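Side-chain contact in uncharacterized protein (Acinetobacter baumannii, PDB 5D66), which is of unknown function but folds as an ankyrin repeat domain, a scaffold that in many relatives mediates protein-protein recognition: residues H8-N13 / Q17-I22. Residues are numbered along the deposited sequence; the frame is centred on the assembly and turned at random. Where two conformers were deposited one is given.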
ATOM      1  N   HIS A   8       8.401  -9.111  19.733  1.00  6.83           N
ATOM      2  CA  HIS A   8       8.711  -7.996  18.856  1.00  6.86           C
ATOM      3  C   HIS A   8      10.181  -8.066  18.433  1.00  7.57           C
ATOM      4  O   HIS A   8      10.511  -7.839  17.265  1.00  8.26           O
ATOM      5  CB  HIS A   8       8.404  -6.693  19.529  1.00  6.85           C
ATOM      6  CG  HIS A   8       6.943  -6.515  19.844  1.00  6.28           C
ATOM      7  ND1 HIS A   8       6.319  -7.232  20.845  1.00  6.78           N
ATOM      8  CD2 HIS A   8       5.996  -5.695  19.300  1.00  6.80           C
ATOM      9  CE1 HIS A   8       5.060  -6.875  20.879  1.00  6.69           C
ATOM     10  NE2 HIS A   8       4.834  -5.971  19.938  1.00  6.51           N
HETATM   11  N   MSE A   9      11.065  -8.354  19.381  1.00  8.12           N
HETATM   12  CA  MSE A   9      12.492  -8.456  19.044  0.90  8.68           C
HETATM   13  C   MSE A   9      12.729  -9.630  18.095  1.00  8.01           C
HETATM   14  O   MSE A   9      13.488  -9.544  17.113  1.00  9.16           O
HETATM   15  CB  MSE A   9      13.347  -8.640  20.305  0.90 10.24           C
HETATM   16  CG  MSE A   9      14.882  -8.691  19.963  0.90 14.10           C
HETATM   17 SE   MSE A   9      15.574  -6.890  19.444  0.67 26.63          SE
HETATM   18  CE  MSE A   9      15.995  -6.918  17.628  0.90 21.32           C
ATOM     19  N   ALA A  10      12.073 -10.745  18.362  1.00  7.95           N
ATOM     20  CA  ALA A  10      12.211 -11.924  17.495  1.00  8.00           C
ATOM     21  C   ALA A  10      11.724 -11.599  16.070  1.00  7.85           C
ATOM     22  O   ALA A  10      12.359 -11.952  15.083  1.00  8.68           O
ATOM     23  CB  ALA A  10      11.489 -13.105  18.066  1.00  9.09           C
ATOM     24  N   ALA A  11      10.624 -10.878  15.992  1.00  7.44           N
ATOM     25  CA  ALA A  11      10.065 -10.427  14.715  1.00  7.42           C
ATOM     26  C   ALA A  11      11.007  -9.481  13.974  1.00  7.84           C
ATOM     27  O   ALA A  11      11.209  -9.620  12.773  1.00  8.55           O
ATOM     28  CB  ALA A  11       8.702  -9.787  14.938  1.00  7.65           C
ATOM     29  N   ALA A  12      11.615  -8.559  14.701  1.00  7.48           N
ATOM     30  CA  ALA A  12      12.585  -7.658  14.104  1.00  7.99           C
ATOM     31  C   ALA A  12      13.800  -8.403  13.542  1.00  7.79           C
ATOM     32  O   ALA A  12      14.395  -7.986  12.551  1.00  9.21           O
ATOM     33  CB  ALA A  12      13.069  -6.656  15.125  1.00  8.88           C
ATOM     34  N   ASN A  13      14.162  -9.502  14.179  1.00  8.07           N
ATOM     35  CA  ASN A  13      15.315 -10.298  13.800  1.00  8.02           C
ATOM     36  C   ASN A  13      15.014 -11.389  12.791  1.00  8.56           C
ATOM     37  O   ASN A  13      15.927 -12.110  12.391  1.00 10.70           O
ATOM     38  CB  ASN A  13      15.938 -10.906  15.050  1.00  8.10           C
ATOM     39  CG  ASN A  13      16.724  -9.928  15.854  1.00  8.98           C
ATOM     40  OD1 ASN A  13      17.127  -8.859  15.363  1.00  9.87           O
ATOM     41  ND2 ASN A  13      17.040 -10.330  17.075  1.00 10.14           N
ATOM     42  N   GLN A  17      12.600 -19.511  14.673  1.00 14.89           N
ATOM     43  CA  GLN A  17      12.548 -20.529  15.721  1.00 15.35           C
ATOM     44  C   GLN A  17      12.139 -19.928  17.057  1.00 13.45           C
ATOM     45  O   GLN A  17      11.434 -20.562  17.830  1.00 14.21           O
ATOM     46  CB  GLN A  17      13.873 -21.288  15.851  1.00 18.44           C
ATOM     47  CG  GLN A  17      14.214 -22.162  14.635  1.00 22.10           C
ATOM     48  CD  GLN A  17      13.137 -23.217  14.298  1.00 25.52           C
ATOM     49  OE1 GLN A  17      12.648 -23.919  15.178  1.00 31.75           O
ATOM     50  NE2 GLN A  17      12.768 -23.316  13.017  1.00 34.14           N
ATOM     51  N   LEU A  18      12.645 -18.737  17.355  1.00 12.48           N
ATOM     52  CA  LEU A  18      12.240 -18.047  18.568  1.00 11.76           C
ATOM     53  C   LEU A  18      10.782 -17.666  18.494  1.00 10.68           C
ATOM     54  O   LEU A  18      10.029 -17.827  19.475  1.00 11.19           O
ATOM     55  CB  LEU A  18      13.146 -16.863  18.855  1.00 12.48           C
ATOM     56  CG  LEU A  18      12.848 -16.111  20.144  1.00 12.59           C
ATOM     57  CD1 LEU A  18      12.755 -17.039  21.364  1.00 14.22           C
ATOM     58  CD2 LEU A  18      13.861 -15.012  20.360  1.00 13.79           C
ATOM     59  N   ILE A  19      10.328 -17.106  17.361  1.00 10.69           N
ATOM     60  CA  ILE A  19       8.904 -16.796  17.213  1.00 11.18           C
ATOM     61  C   ILE A  19       8.045 -18.043  17.488  1.00 12.41           C
ATOM     62  O   ILE A  19       7.081 -17.978  18.244  1.00 13.21           O
ATOM     63  CB  ILE A  19       8.609 -16.224  15.819  1.00 12.39           C
ATOM     64  CG1 ILE A  19       9.271 -14.874  15.633  1.00 12.28           C
ATOM     65  CG2 ILE A  19       7.063 -16.065  15.610  1.00 13.43           C
ATOM     66  CD1 ILE A  19       9.138 -14.318  14.247  1.00 13.44           C
ATOM     67  N   LYS A  20       8.414 -19.187  16.912  1.00 13.55           N
ATOM     68  CA  LYS A  20       7.649 -20.405  17.094  1.00 16.41           C
ATOM     69  C   LYS A  20       7.531 -20.742  18.581  1.00 17.50           C
ATOM     70  O   LYS A  20       6.444 -21.063  19.077  1.00 17.36           O
ATOM     71  CB  LYS A  20       8.294 -21.532  16.313  1.00 19.27           C
ATOM     72  CG  LYS A  20       7.547 -22.866  16.345  1.00 24.87           C
ATOM     73  CD  LYS A  20       8.425 -24.088  15.966  1.00 26.46           C
ATOM     74  CE  LYS A  20       9.137 -23.899  14.642  1.00 38.85           C
ATOM     75  NZ  LYS A  20       9.810 -25.152  14.176  1.00 46.71           N
ATOM     76  N   HIS A  21       8.644 -20.627  19.292  1.00 13.58           N
ATOM     77  CA  HIS A  21       8.635 -20.918  20.704  1.00 14.08           C
ATOM     78  C   HIS A  21       7.731 -19.922  21.479  1.00 12.76           C
ATOM     79  O   HIS A  21       6.937 -20.329  22.325  1.00 14.81           O
ATOM     80  CB  HIS A  21      10.041 -20.853  21.239  1.00 15.91           C
ATOM     81  CG  HIS A  21      10.114 -21.035  22.715  1.00 18.61           C
ATOM     82  ND1 HIS A  21       9.798 -22.225  23.336  1.00 21.31           N
ATOM     83  CD2 HIS A  21      10.464 -20.174  23.699  1.00 22.01           C
ATOM     84  CE1 HIS A  21       9.945 -22.090  24.642  1.00 25.71           C
ATOM     85  NE2 HIS A  21      10.342 -20.854  24.889  1.00 27.53           N
ATOM     86  N   ILE A  22       7.866 -18.643  21.222  1.00 12.00           N
ATOM     87  CA  ILE A  22       7.024 -17.660  21.925  1.00 12.46           C
ATOM     88  C   ILE A  22       5.553 -17.898  21.634  1.00 13.53           C
ATOM     89  O   ILE A  22       4.721 -17.852  22.573  1.00 14.30           O
ATOM     90  CB  ILE A  22       7.454 -16.248  21.610  1.00 11.50           C
ATOM     91  CG1 ILE A  22       8.861 -16.013  22.148  1.00 12.09           C
ATOM     92  CG2 ILE A  22       6.466 -15.244  22.224  1.00 12.13           C
ATOM     93  CD1 ILE A  22       9.526 -14.748  21.654  1.00 12.44           C
TER
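In the helix-turn-helix at the N-terminal end of this ankyrin repeat domain, A10 of helix 6-12 meets L18, I19 and I22 of helix 16-23. Its methyl is directed toward the second helix: CB of A10 lies 3.7 Å from CG1 of I19 and 3.8 Å from CD2 of L18. CD1 of I22 is a looser third neighbour, 4.4 Å from CB of A10. The CB of L18 already faces A10. With CG anti to the backbone N (chi1 -177°), the chain continues past the alanine methyl, and CG and CD2 both lie alongside it. I19 starts from a more oblique position, but its CG1 branch, anti to the carbonyl carbon (chi1 -66°), swings back across the gap; CD1 of I19 then ends 4.0 Å from CA of A11, against the backbone of the first helix. An antiparallel helix pair of this kind is the basic element of the ankyrin fold, stacked side by side along the domain. Here the helix segments run at 153° with axes 9.0 Å apart at closest approach, and the CA atoms of A10 and I19 are separated by 5.9 Å, a close spacing consistent with the small alanine side chain at the interface. I19 also packs on A51, M54 and L55 of helix 49-57, and A11 on A39 of helix 39-45, joining this pair to the next two helices of the stack. ND2 of N48, in the link between those helices, donates a hydrogen bond to the backbone O of A11.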